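Local coordinates for DNA mismatch repair protein MutL (Aquifex aeolicus VF5, PDB 6LZJ), which probably binds and hydrolyses ATP through a GHKL-type ATPase domain to drive and coordinate steps of DNA mismatch repair, at residues V35-V40 with I47-N52; G43-R48 with V139-F144; S99-R104 with T135-R140. All coordinates share one frame; numbering follows the deposited sequence.

Interaction 1: V35-V40 with I47-N52. With ACP (phosphomethylphosphonic acid adenylate ester), chain C.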
loop_
_atom_site.group_PDB
_atom_site.type_symbol
_atom_site.label_atom_id
_atom_site.label_comp_id
_atom_site.label_asym_id
_atom_site.label_seq_id
_atom_site.Cartn_x
_atom_site.Cartn_y
_atom_site.Cartn_z
ATOM N N VAL A 35 -5.734 2.269 -8.018
ATOM C CA VAL A 35 -5.246 1.000 -7.512
ATOM C C VAL A 35 -6.394 0.348 -6.758
ATOM O O VAL A 35 -6.939 0.939 -5.822
ATOM C CB VAL A 35 -4.042 1.191 -6.563
ATOM C CG1 VAL A 35 -3.617 -0.163 -5.964
ATOM C CG2 VAL A 35 -2.842 1.771 -7.318
ATOM N N GLU A 36 -6.760 -0.854 -7.160
ATOM C CA GLU A 36 -7.872 -1.585 -6.561
ATOM C C GLU A 36 -7.302 -2.843 -5.917
ATOM O O GLU A 36 -6.624 -3.636 -6.575
ATOM C CB GLU A 36 -8.907 -1.910 -7.640
ATOM C CG GLU A 36 -10.121 -2.669 -7.125
ATOM C CD GLU A 36 -11.053 -3.029 -8.274
ATOM O OE1 GLU A 36 -11.630 -2.097 -8.880
ATOM O OE2 GLU A 36 -11.161 -4.227 -8.595
ATOM N N VAL A 37 -7.537 -3.023 -4.608
ATOM C CA VAL A 37 -7.055 -4.198 -3.908
ATOM C C VAL A 37 -8.234 -4.997 -3.395
ATOM O O VAL A 37 -9.214 -4.419 -2.905
ATOM C CB VAL A 37 -6.162 -3.809 -2.716
ATOM C CG1 VAL A 37 -5.678 -5.047 -2.043
ATOM C CG2 VAL A 37 -5.015 -3.009 -3.231
ATOM N N GLU A 38 -8.155 -6.317 -3.542
ATOM C CA GLU A 38 -9.209 -7.193 -3.037
ATOM C C GLU A 38 -8.561 -8.319 -2.251
ATOM O O GLU A 38 -7.594 -8.917 -2.715
ATOM C CB GLU A 38 -10.055 -7.795 -4.158
ATOM C CG GLU A 38 -11.021 -8.774 -3.548
ATOM C CD GLU A 38 -11.998 -9.364 -4.548
ATOM O OE1 GLU A 38 -11.881 -9.075 -5.761
ATOM O OE2 GLU A 38 -12.891 -10.116 -4.090
ATOM N N ILE A 39 -9.085 -8.634 -1.061
ATOM C CA ILE A 39 -8.537 -9.757 -0.313
ATOM C C ILE A 39 -9.699 -10.627 0.111
ATOM O O ILE A 39 -10.790 -10.116 0.389
ATOM C CB ILE A 39 -7.670 -9.357 0.914
ATOM C CG1 ILE A 39 -8.423 -8.473 1.887
ATOM C CG2 ILE A 39 -6.430 -8.618 0.426
ATOM C CD1 ILE A 39 -7.644 -8.312 3.231
ATOM N N VAL A 40 -9.455 -11.931 0.093
ATOM C CA VAL A 40 -10.400 -12.929 0.559
ATOM C C VAL A 40 -9.699 -13.782 1.607
ATOM O O VAL A 40 -8.577 -14.244 1.388
ATOM C CB VAL A 40 -10.905 -13.783 -0.619
ATOM C CG1 VAL A 40 -11.953 -14.790 -0.136
ATOM C CG2 VAL A 40 -11.565 -12.888 -1.668
ATOM N N ILE A 47 -5.451 -12.683 -3.005
ATOM C CA ILE A 47 -5.024 -11.298 -3.034
ATOM C C ILE A 47 -5.074 -10.877 -4.487
ATOM O O ILE A 47 -4.399 -11.494 -5.321
ATOM C CB ILE A 47 -3.588 -11.147 -2.501
ATOM C CG1 ILE A 47 -3.454 -11.684 -1.056
ATOM C CG2 ILE A 47 -3.069 -9.697 -2.660
ATOM C CD1 ILE A 47 -1.997 -12.083 -0.771
ATOM N N ARG A 48 -5.855 -9.843 -4.799
ATOM C CA ARG A 48 -5.883 -9.287 -6.146
ATOM C C ARG A 48 -5.527 -7.803 -6.111
ATOM O O ARG A 48 -6.098 -7.038 -5.312
ATOM C CB ARG A 48 -7.260 -9.527 -6.805
ATOM C CG ARG A 48 -7.353 -9.041 -8.240
ATOM C CD ARG A 48 -8.720 -9.306 -8.867
ATOM N NE ARG A 48 -9.804 -8.821 -8.010
ATOM C CZ ARG A 48 -10.303 -7.589 -8.070
ATOM N NH1 ARG A 48 -9.826 -6.725 -8.957
ATOM N NH2 ARG A 48 -11.274 -7.217 -7.250
ATOM N N VAL A 49 -4.620 -7.385 -6.997
ATOM C CA VAL A 49 -4.300 -5.975 -7.165
ATOM C C VAL A 49 -4.406 -5.570 -8.627
ATOM O O VAL A 49 -3.728 -6.141 -9.500
ATOM C CB VAL A 49 -2.906 -5.635 -6.623
ATOM C CG1 VAL A 49 -2.543 -4.144 -6.955
ATOM C CG2 VAL A 49 -2.895 -5.898 -5.153
ATOM N N LYS A 50 -5.219 -4.551 -8.878
ATOM C CA LYS A 50 -5.530 -4.092 -10.223
ATOM C C LYS A 50 -5.192 -2.634 -10.326
ATOM O O LYS A 50 -5.522 -1.826 -9.442
ATOM C CB LYS A 50 -6.999 -4.287 -10.554
ATOM C CG LYS A 50 -7.443 -3.745 -11.914
ATOM C CD LYS A 50 -8.966 -3.870 -11.904
ATOM C CE LYS A 50 -9.656 -3.633 -13.275
ATOM N NZ LYS A 50 -9.773 -2.177 -13.520
ATOM N N ASP A 51 -4.547 -2.296 -11.416
ATOM C CA ASP A 51 -4.172 -0.914 -11.594
ATOM C C ASP A 51 -4.416 -0.498 -13.026
ATOM O O ASP A 51 -4.585 -1.317 -13.953
ATOM C CB ASP A 51 -2.683 -0.652 -11.159
ATOM C CG ASP A 51 -1.674 -1.306 -12.069
ATOM O OD1 ASP A 51 -1.688 -0.993 -13.280
ATOM O OD2 ASP A 51 -0.867 -2.107 -11.578
ATOM N N ASN A 52 -4.434 0.822 -13.199
ATOM C CA ASN A 52 -4.570 1.452 -14.506
ATOM C C ASN A 52 -3.263 2.051 -15.017
ATOM O O ASN A 52 -3.307 3.057 -15.725
ATOM C CB ASN A 52 -5.703 2.475 -14.513
ATOM C CG ASN A 52 -5.413 3.647 -13.641
ATOM O OD1 ASN A 52 -4.482 3.612 -12.848
ATOM N ND2 ASN A 52 -6.196 4.713 -13.799
HETATM P PG ACP C . 11.587 -4.567 -6.400
HETATM O O1G ACP C . 10.132 -4.873 -6.420
HETATM O O2G ACP C . 12.397 -5.792 -5.725
HETATM O O3G ACP C . 11.930 -3.141 -5.707
HETATM P PB ACP C . 10.892 -4.673 -9.267
HETATM O O1B ACP C . 9.735 -3.800 -9.038
HETATM O O2B ACP C . 11.670 -4.184 -10.590
HETATM C C3B ACP C . 12.213 -4.442 -8.076
HETATM P PA ACP C . 9.177 -6.920 -9.439
HETATM O O1A ACP C . 8.384 -6.266 -8.321
HETATM O O2A ACP C . 9.403 -8.400 -9.346
HETATM O O3A ACP C . 10.650 -6.239 -9.463
HETATM O "O5'" ACP C . 8.533 -6.476 -10.839
HETATM C "C5'" ACP C . 9.345 -6.812 -11.961
HETATM C "C4'" ACP C . 9.006 -5.897 -13.118
HETATM O "O4'" ACP C . 7.661 -6.147 -13.529
HETATM C "C3'" ACP C . 9.026 -4.423 -12.793
HETATM O "O3'" ACP C . 10.346 -3.873 -12.926
HETATM C "C2'" ACP C . 8.096 -3.849 -13.817
HETATM O "O2'" ACP C . 8.844 -3.672 -15.047
HETATM C "C1'" ACP C . 7.117 -4.979 -14.098
HETATM N N9 ACP C . 5.847 -4.764 -13.367
HETATM C C8 ACP C . 5.444 -5.495 -12.314
HETATM N N7 ACP C . 4.235 -5.082 -11.899
HETATM C C5 ACP C . 3.851 -4.104 -12.725
HETATM C C6 ACP C . 2.656 -3.262 -12.870
HETATM N N6 ACP C . 1.619 -3.379 -11.978
HETATM N N1 ACP C . 2.642 -2.367 -13.858
HETATM C C2 ACP C . 3.660 -2.253 -14.744
HETATM N N3 ACP C . 4.787 -2.961 -14.686
HETATM C C4 ACP C . 4.914 -3.914 -13.711
#
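The guanidinium of Arg48 meets two carboxylates at its edge, Glu36 and Glu38, both standing nearly upright to it, with planes 83° and 85° from its own. Arg48 NH1 gives a fairly straight hydrogen bond of 2.9 Å to Glu36 OE2, and NH2 reaches the same oxygen at a longer 3.3 Å, so two nitrogens grip one atom end-on. That oxygen lies almost in the guanidinium plane and is approached on its anti side. Glu38 OE1 forms a salt bridge with Arg48 NH2, modelled so short, at 2.5 Å, that its exact length is doubtful, with a weak bond from NE beside it. The arginine chain is extended up to CD and then turns at chi3 (51°), which swings the guanidinium across the neighbouring strand between the two extended glutamates. Replacing this arginine by an alanine is likely to leave Glu36 and Glu38 as close like charges without the cation between them, and Glu136 without this partner.

Underneath runs an antiparallel hairpin, with Glu36 N bonded to Lys50 O at 2.8 Å and the reciprocal Lys50 N to Glu36 O bond equally long. On the other face the valines pack side by side, Val37 CG2 lying 4.1 Å from Val49 CG2. Asp51, on that same apolar face, accepts a hydrogen bond of 2.8 Å from N6 of the bound ATP analogue through OD2, the adenine-reading aspartate expected of GHKL ATPases; Ser27 also bonds to this oxygen.

Strand 34-40 is flanked by strand 178-183, and strand 46-51 by strand 134-140, whose Glu136 adds a further salt bridge to Arg48. Helix 16-29 covers Ile47 and Val49, while helix 156-173 covers Val37 and Ile39.

Interaction 2: G43-R48 with V139-F144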
loop_
_atom_site.group_PDB
_atom_site.type_symbol
_atom_site.label_atom_id
_atom_site.label_comp_id
_atom_site.label_asym_id
_atom_site.label_seq_id
_atom_site.Cartn_x
_atom_site.Cartn_y
_atom_site.Cartn_z
ATOM N N GLY A 43 -6.557 -12.394 2.654
ATOM C CA GLY A 43 -5.471 -12.588 1.712
ATOM C C GLY A 43 -4.940 -13.998 1.692
ATOM O O GLY A 43 -4.101 -14.323 0.854
ATOM N N LYS A 44 -5.406 -14.862 2.590
ATOM C CA LYS A 44 -4.899 -16.226 2.573
ATOM C C LYS A 44 -5.446 -17.005 1.402
ATOM O O LYS A 44 -4.780 -17.910 0.899
ATOM C CB LYS A 44 -5.278 -16.959 3.846
ATOM C CG LYS A 44 -4.655 -16.435 5.085
ATOM C CD LYS A 44 -5.240 -17.222 6.230
ATOM C CE LYS A 44 -4.605 -16.847 7.515
ATOM N NZ LYS A 44 -4.973 -17.829 8.547
ATOM N N ARG A 45 -6.682 -16.705 1.012
ATOM C CA ARG A 45 -7.333 -17.334 -0.123
ATOM C C ARG A 45 -7.044 -16.578 -1.414
ATOM O O ARG A 45 -6.613 -17.184 -2.401
ATOM C CB ARG A 45 -8.840 -17.476 0.139
ATOM C CG ARG A 45 -9.548 -18.120 -0.997
ATOM C CD ARG A 45 -10.867 -18.782 -0.619
ATOM N NE ARG A 45 -11.390 -19.481 -1.788
ATOM C CZ ARG A 45 -10.909 -20.643 -2.227
ATOM N NH1 ARG A 45 -11.411 -21.202 -3.315
ATOM N NH2 ARG A 45 -9.918 -21.242 -1.580
ATOM N N LEU A 46 -7.373 -15.282 -1.463
ATOM C CA LEU A 46 -7.028 -14.481 -2.640
ATOM C C LEU A 46 -6.481 -13.109 -2.280
ATOM O O LEU A 46 -7.029 -12.399 -1.435
ATOM C CB LEU A 46 -8.247 -14.288 -3.529
ATOM C CG LEU A 46 -8.062 -13.251 -4.649
ATOM C CD1 LEU A 46 -7.140 -13.756 -5.679
ATOM C CD2 LEU A 46 -9.414 -12.964 -5.265
ATOM N N ILE A 47 -5.451 -12.683 -3.005
ATOM C CA ILE A 47 -5.024 -11.298 -3.034
ATOM C C ILE A 47 -5.074 -10.877 -4.487
ATOM O O ILE A 47 -4.399 -11.494 -5.321
ATOM C CB ILE A 47 -3.588 -11.147 -2.501
ATOM C CG1 ILE A 47 -3.454 -11.684 -1.056
ATOM C CG2 ILE A 47 -3.069 -9.697 -2.660
ATOM C CD1 ILE A 47 -1.997 -12.083 -0.771
ATOM N N ARG A 48 -5.855 -9.843 -4.799
ATOM C CA ARG A 48 -5.883 -9.287 -6.146
ATOM C C ARG A 48 -5.527 -7.803 -6.111
ATOM O O ARG A 48 -6.098 -7.038 -5.312
ATOM C CB ARG A 48 -7.260 -9.527 -6.805
ATOM C CG ARG A 48 -7.353 -9.041 -8.240
ATOM C CD ARG A 48 -8.720 -9.306 -8.867
ATOM N NE ARG A 48 -9.804 -8.821 -8.010
ATOM C CZ ARG A 48 -10.303 -7.589 -8.070
ATOM N NH1 ARG A 48 -9.826 -6.725 -8.957
ATOM N NH2 ARG A 48 -11.274 -7.217 -7.250
ATOM N N VAL A 139 -3.161 -13.570 -6.579
ATOM C CA VAL A 139 -2.283 -14.437 -5.804
ATOM C C VAL A 139 -3.200 -15.286 -4.930
ATOM O O VAL A 139 -3.865 -14.756 -4.037
ATOM C CB VAL A 139 -1.308 -13.633 -4.941
ATOM C CG1 VAL A 139 -0.427 -14.563 -4.120
ATOM C CG2 VAL A 139 -0.419 -12.773 -5.829
ATOM N N ARG A 140 -3.273 -16.585 -5.225
ATOM C CA ARG A 140 -4.201 -17.470 -4.545
ATOM C C ARG A 140 -3.454 -18.524 -3.758
ATOM O O ARG A 140 -2.365 -18.978 -4.146
ATOM C CB ARG A 140 -5.151 -18.192 -5.539
ATOM C CG ARG A 140 -6.187 -17.270 -6.124
ATOM C CD ARG A 140 -7.229 -18.082 -6.880
ATOM N NE ARG A 140 -8.386 -17.232 -7.198
ATOM C CZ ARG A 140 -9.443 -17.063 -6.405
ATOM N NH1 ARG A 140 -9.520 -17.691 -5.233
ATOM N NH2 ARG A 140 -10.430 -16.257 -6.787
ATOM N N ASP A 141 -4.086 -18.902 -2.642
ATOM C CA ASP A 141 -3.667 -20.023 -1.810
ATOM C C ASP A 141 -2.227 -19.853 -1.364
ATOM O O ASP A 141 -1.408 -20.735 -1.551
ATOM C CB ASP A 141 -3.882 -21.357 -2.532
ATOM C CG ASP A 141 -5.365 -21.658 -2.740
ATOM O OD1 ASP A 141 -6.201 -21.044 -2.031
ATOM O OD2 ASP A 141 -5.701 -22.495 -3.610
ATOM N N LEU A 142 -1.938 -18.664 -0.821
ATOM C CA LEU A 142 -0.581 -18.308 -0.389
ATOM C C LEU A 142 0.000 -19.377 0.532
ATOM O O LEU A 142 -0.666 -19.828 1.482
ATOM C CB LEU A 142 -0.615 -16.942 0.319
ATOM C CG LEU A 142 0.760 -16.303 0.596
ATOM C CD1 LEU A 142 1.573 -16.008 -0.674
ATOM C CD2 LEU A 142 0.631 -15.040 1.455
ATOM N N PHE A 143 1.257 -19.760 0.254
ATOM C CA PHE A 143 1.962 -20.855 0.944
ATOM C C PHE A 143 1.201 -22.198 0.899
ATOM O O PHE A 143 1.315 -23.017 1.821
ATOM C CB PHE A 143 2.260 -20.471 2.397
ATOM C CG PHE A 143 2.952 -19.147 2.538
ATOM C CD1 PHE A 143 4.159 -18.909 1.871
ATOM C CD2 PHE A 143 2.419 -18.157 3.358
ATOM C CE1 PHE A 143 4.804 -17.654 2.019
ATOM C CE2 PHE A 143 3.061 -16.937 3.496
ATOM C CZ PHE A 143 4.233 -16.697 2.810
ATOM N N PHE A 144 0.414 -22.472 -0.156
ATOM C CA PHE A 144 -0.175 -23.810 -0.262
ATOM C C PHE A 144 0.895 -24.904 -0.287
ATOM O O PHE A 144 0.630 -26.037 0.151
ATOM C CB PHE A 144 -1.061 -23.929 -1.518
ATOM C CG PHE A 144 -0.282 -24.139 -2.774
ATOM C CD1 PHE A 144 0.257 -23.063 -3.453
ATOM C CD2 PHE A 144 -0.101 -25.410 -3.303
ATOM C CE1 PHE A 144 1.011 -23.259 -4.599
ATOM C CE2 PHE A 144 0.641 -25.598 -4.455
ATOM C CZ PHE A 144 1.187 -24.517 -5.110
HETATM O O HOH W 1 -3.427 -15.979 -1.258
HETATM O O HOH W 2 -12.680 -18.557 -4.267
#
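Antiparallel pairing of Leu46 and Ile47 with Arg140 and Val139 joins the start of strand 46-51 to the end of strand 134-140 in the central sheet of the GHKL-type domain. A classic beta bulge lies on the hairpin side, where Arg45 and Leu46 both face Val40. Ile47 and Val139 form the hydrogen-bonded pair, Leu46 and Arg140 the non-hydrogen-bonded one beside it: Ile47 N bonds to Val139 O at 2.8 Å, and Val139 N to Ile47 O at 2.7 Å. Beyond Arg140 the chain leaves the strand through a type II turn from Asp141 to Phe144, closed by the Phe144 N to Asp141 O bond. Asp141 N still reaches Arg45 O at 3.1 Å, but it stands 41° out of the carbonyl plane, consistent with the left-handed backbone of Asp141, where the strand has ended.

On one side of the sheet Leu46 underlies Arg140. Its CD1 methyl touches Arg140 CG at 3.7 Å and also lies over one face of the guanidinium, offset toward the rim. Arg140 starts with CG beside its backbone N (chi1 -72°) and runs extended to NE, a course that carries its methylenes past this methyl. On the opposite side Ile47 and Val139 meet through their CB atoms, and Val19 of helix 16-29 packs on both.

The charged ends are held more loosely. Asp141 OD1 lies well out of the plane of the Arg45 guanidinium, so their long salt bridge rests on charge alone. A water accepts from Arg45 NE and, weakly, from Arg140 NH1. A second water accepts from Leu142 N at 3.1 Å and lies close to Gly43 O and Val139 O.

Interaction 3: S99-R104 with T135-R140. With ACP (phosphomethylphosphonic acid adenylate ester), chain C.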
loop_
_atom_site.group_PDB
_atom_site.type_symbol
_atom_site.label_atom_id
_atom_site.label_comp_id
_atom_site.label_asym_id
_atom_site.label_seq_id
_atom_site.Cartn_x
_atom_site.Cartn_y
_atom_site.Cartn_z
ATOM N N SER A 99 2.627 -19.389 -4.433
ATOM C CA SER A 99 1.202 -19.269 -4.638
ATOM C C SER A 99 0.788 -19.857 -5.975
ATOM O O SER A 99 1.615 -20.249 -6.813
ATOM C CB SER A 99 0.744 -17.809 -4.598
ATOM O OG SER A 99 1.425 -17.089 -5.598
ATOM N N LYS A 100 -0.508 -19.864 -6.154
ATOM C CA LYS A 100 -1.163 -20.042 -7.453
ATOM C C LYS A 100 -1.390 -18.637 -8.005
ATOM O O LYS A 100 -2.246 -17.892 -7.515
ATOM C CB LYS A 100 -2.481 -20.794 -7.315
ATOM C CG LYS A 100 -2.361 -22.251 -6.839
ATOM C CD LYS A 100 -3.637 -22.677 -6.142
ATOM C CE LYS A 100 -3.876 -24.165 -6.282
ATOM N NZ LYS A 100 -2.648 -24.944 -5.986
ATOM N N PHE A 101 -0.653 -18.295 -9.043
ATOM C CA PHE A 101 -0.348 -16.915 -9.380
ATOM C C PHE A 101 -0.808 -16.623 -10.801
ATOM O O PHE A 101 -0.401 -17.314 -11.743
ATOM C CB PHE A 101 1.182 -16.695 -9.244
ATOM C CG PHE A 101 1.681 -15.315 -9.681
ATOM C CD1 PHE A 101 2.003 -15.054 -11.001
ATOM C CD2 PHE A 101 1.921 -14.320 -8.717
ATOM C CE1 PHE A 101 2.471 -13.796 -11.385
ATOM C CE2 PHE A 101 2.415 -13.071 -9.090
ATOM C CZ PHE A 101 2.694 -12.804 -10.414
ATOM N N LYS A 102 -1.599 -15.573 -10.980
ATOM C CA LYS A 102 -1.862 -15.097 -12.327
ATOM C C LYS A 102 -1.446 -13.641 -12.409
ATOM O O LYS A 102 -1.651 -12.881 -11.471
ATOM C CB LYS A 102 -3.323 -15.245 -12.698
ATOM C CG LYS A 102 -3.777 -16.672 -12.737
ATOM C CD LYS A 102 -5.184 -16.778 -13.247
ATOM C CE LYS A 102 -5.575 -18.241 -13.375
ATOM N NZ LYS A 102 -7.013 -18.389 -13.735
ATOM N N LEU A 103 -0.815 -13.262 -13.502
ATOM C CA LEU A 103 -0.645 -11.846 -13.805
ATOM C C LEU A 103 -1.173 -11.613 -15.207
ATOM O O LEU A 103 -0.778 -12.319 -16.135
ATOM C CB LEU A 103 0.815 -11.419 -13.707
ATOM C CG LEU A 103 1.195 -10.009 -14.155
ATOM C CD1 LEU A 103 2.437 -9.561 -13.337
ATOM C CD2 LEU A 103 1.543 -9.952 -15.617
ATOM N N ARG A 104 -2.055 -10.642 -15.372
ATOM C CA ARG A 104 -2.456 -10.216 -16.709
ATOM C C ARG A 104 -2.100 -8.748 -16.874
ATOM O O ARG A 104 -2.137 -7.972 -15.900
ATOM C CB ARG A 104 -3.960 -10.491 -16.968
ATOM C CG ARG A 104 -4.966 -9.765 -16.055
ATOM C CD ARG A 104 -6.371 -10.232 -16.377
ATOM N NE ARG A 104 -6.489 -11.620 -15.950
ATOM C CZ ARG A 104 -6.890 -11.983 -14.743
ATOM N NH1 ARG A 104 -7.188 -11.051 -13.842
ATOM N NH2 ARG A 104 -6.970 -13.276 -14.426
ATOM N N THR A 135 -2.634 -3.489 -15.293
ATOM C CA THR A 135 -2.117 -4.775 -14.849
ATOM C C THR A 135 -3.004 -5.283 -13.732
ATOM O O THR A 135 -3.480 -4.514 -12.884
ATOM C CB THR A 135 -0.661 -4.654 -14.344
ATOM O OG1 THR A 135 0.146 -4.197 -15.411
ATOM C CG2 THR A 135 -0.129 -5.947 -13.858
ATOM N N GLU A 136 -3.228 -6.579 -13.729
ATOM C CA GLU A 136 -4.000 -7.161 -12.642
ATOM C C GLU A 136 -3.295 -8.435 -12.201
ATOM O O GLU A 136 -3.009 -9.303 -13.022
ATOM C CB GLU A 136 -5.428 -7.446 -13.100
ATOM C CG GLU A 136 -6.279 -8.046 -11.967
ATOM C CD GLU A 136 -7.747 -8.052 -12.379
ATOM O OE1 GLU A 136 -8.557 -7.496 -11.629
ATOM O OE2 GLU A 136 -8.020 -8.513 -13.508
ATOM N N VAL A 137 -2.971 -8.529 -10.914
ATOM C CA VAL A 137 -2.268 -9.689 -10.377
ATOM C C VAL A 137 -3.163 -10.373 -9.356
ATOM O O VAL A 137 -3.774 -9.702 -8.511
ATOM C CB VAL A 137 -0.936 -9.257 -9.732
ATOM C CG1 VAL A 137 -0.128 -10.502 -9.324
ATOM C CG2 VAL A 137 -0.159 -8.343 -10.705
ATOM N N GLU A 138 -3.220 -11.717 -9.425
ATOM C CA GLU A 138 -4.058 -12.526 -8.546
ATOM C C GLU A 138 -3.193 -13.587 -7.904
ATOM O O GLU A 138 -2.536 -14.385 -8.597
ATOM C CB GLU A 138 -5.207 -13.181 -9.325
ATOM C CG GLU A 138 -6.127 -12.132 -9.888
ATOM C CD GLU A 138 -7.343 -12.697 -10.595
ATOM O OE1 GLU A 138 -7.630 -13.914 -10.478
ATOM O OE2 GLU A 138 -8.008 -11.886 -11.258
ATOM N N VAL A 139 -3.161 -13.570 -6.579
ATOM C CA VAL A 139 -2.283 -14.437 -5.804
ATOM C C VAL A 139 -3.200 -15.286 -4.930
ATOM O O VAL A 139 -3.865 -14.756 -4.037
ATOM C CB VAL A 139 -1.308 -13.633 -4.941
ATOM C CG1 VAL A 139 -0.427 -14.563 -4.120
ATOM C CG2 VAL A 139 -0.419 -12.773 -5.829
ATOM N N ARG A 140 -3.273 -16.585 -5.225
ATOM C CA ARG A 140 -4.201 -17.470 -4.545
ATOM C C ARG A 140 -3.454 -18.524 -3.758
ATOM O O ARG A 140 -2.365 -18.978 -4.146
ATOM C CB ARG A 140 -5.151 -18.192 -5.539
ATOM C CG ARG A 140 -6.187 -17.270 -6.124
ATOM C CD ARG A 140 -7.229 -18.082 -6.880
ATOM N NE ARG A 140 -8.386 -17.232 -7.198
ATOM C CZ ARG A 140 -9.443 -17.063 -6.405
ATOM N NH1 ARG A 140 -9.520 -17.691 -5.233
ATOM N NH2 ARG A 140 -10.430 -16.257 -6.787
HETATM P PG ACP C . 11.587 -4.567 -6.400
HETATM O O1G ACP C . 10.132 -4.873 -6.420
HETATM O O2G ACP C . 12.397 -5.792 -5.725
HETATM O O3G ACP C . 11.930 -3.141 -5.707
HETATM P PB ACP C . 10.892 -4.673 -9.267
HETATM O O1B ACP C . 9.735 -3.800 -9.038
HETATM O O2B ACP C . 11.670 -4.184 -10.590
HETATM C C3B ACP C . 12.213 -4.442 -8.076
HETATM P PA ACP C . 9.177 -6.920 -9.439
HETATM O O1A ACP C . 8.384 -6.266 -8.321
HETATM O O2A ACP C . 9.403 -8.400 -9.346
HETATM O O3A ACP C . 10.650 -6.239 -9.463
HETATM O "O5'" ACP C . 8.533 -6.476 -10.839
HETATM C "C5'" ACP C . 9.345 -6.812 -11.961
HETATM C "C4'" ACP C . 9.006 -5.897 -13.118
HETATM O "O4'" ACP C . 7.661 -6.147 -13.529
HETATM C "C3'" ACP C . 9.026 -4.423 -12.793
HETATM O "O3'" ACP C . 10.346 -3.873 -12.926
HETATM C "C2'" ACP C . 8.096 -3.849 -13.817
HETATM O "O2'" ACP C . 8.844 -3.672 -15.047
HETATM C "C1'" ACP C . 7.117 -4.979 -14.098
HETATM N N9 ACP C . 5.847 -4.764 -13.367
HETATM C C8 ACP C . 5.444 -5.495 -12.314
HETATM N N7 ACP C . 4.235 -5.082 -11.899
HETATM C C5 ACP C . 3.851 -4.104 -12.725
HETATM C C6 ACP C . 2.656 -3.262 -12.870
HETATM N N6 ACP C . 1.619 -3.379 -11.978
HETATM N N1 ACP C . 2.642 -2.367 -13.858
HETATM C C2 ACP C . 3.660 -2.253 -14.744
HETATM N N3 ACP C . 4.787 -2.961 -14.686
HETATM C C4 ACP C . 4.914 -3.914 -13.711
HETATM O O HOH W 3 -8.463 -15.347 -12.744
#
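Strands 100-104 and 135-140 run antiparallel, their axes 4.7 Å apart at closest and 175° between directions, with paired hydrogen bonds at Lys100-Arg140, Lys102-Glu138 and Arg104-Glu136. The bonds are regular, Lys102 N to Glu138 O being 2.8 Å long and nearly straight.

On the polar face a single nitrogen, Arg104 NH1, serves two carboxylates. It donates to Glu138 OE2 at 2.8 Å, almost linearly (177°), and to Glu136 OE2 at 2.7 Å on a more bent path. Both oxygens lie near the guanidinium plane but are met from above their own carboxylates. Arg104 reaches them because CG sits between the backbone N and carbonyl carbon (chi1 62°) and the chain folds back at chi3. A water donates to Glu138 OE1 and accepts only weakly from Arg104 NH2, whose salt-bridge partner is Glu115.

The apolar face is closely packed. Phe101 CE2 comes within 3.6 Å of Val137 CG1, and Leu103 CD1 lies 3.9 Å from Val137 CG2. Ser99 CB presses on Val139 CG1 at a tight 3.5 Å, while Ser99 OG bonds to Ile95 O. Thr135 brings CB to 3.5 Å from N6 of the bound nucleotide, its hydroxyl pairing with Ser105.

Helix 91-96 packs on Phe101 and Leu103, strand 113-119 flanks strand 100-106, and strand 46-51 borders strand 134-140 on its other side.

The three contacts cover four successive strands of one sheet, in the order 34-40, 46-51, 134-140, 100-106. Interactions 1 and 2 share Ile47 and Arg48 on strand 46-51, with centres about 12 Å apart; interactions 2 and 3 share Val139 and Arg140, with centres about 9 Å apart. The charged face is continuous: the salt bridge of Arg48 NH1 to Glu136 OE1, 3.1 Å, couples the networks of interactions 1 and 3. At the nucleotide end, Asp51 N probably bonds to Thr135 O at 2.9 Å, setting side by side the two residues that approach adenine N6. Interaction 2 closes the far end, the side chain of Val139 lying about 11 Å from the bound nucleotide analogue.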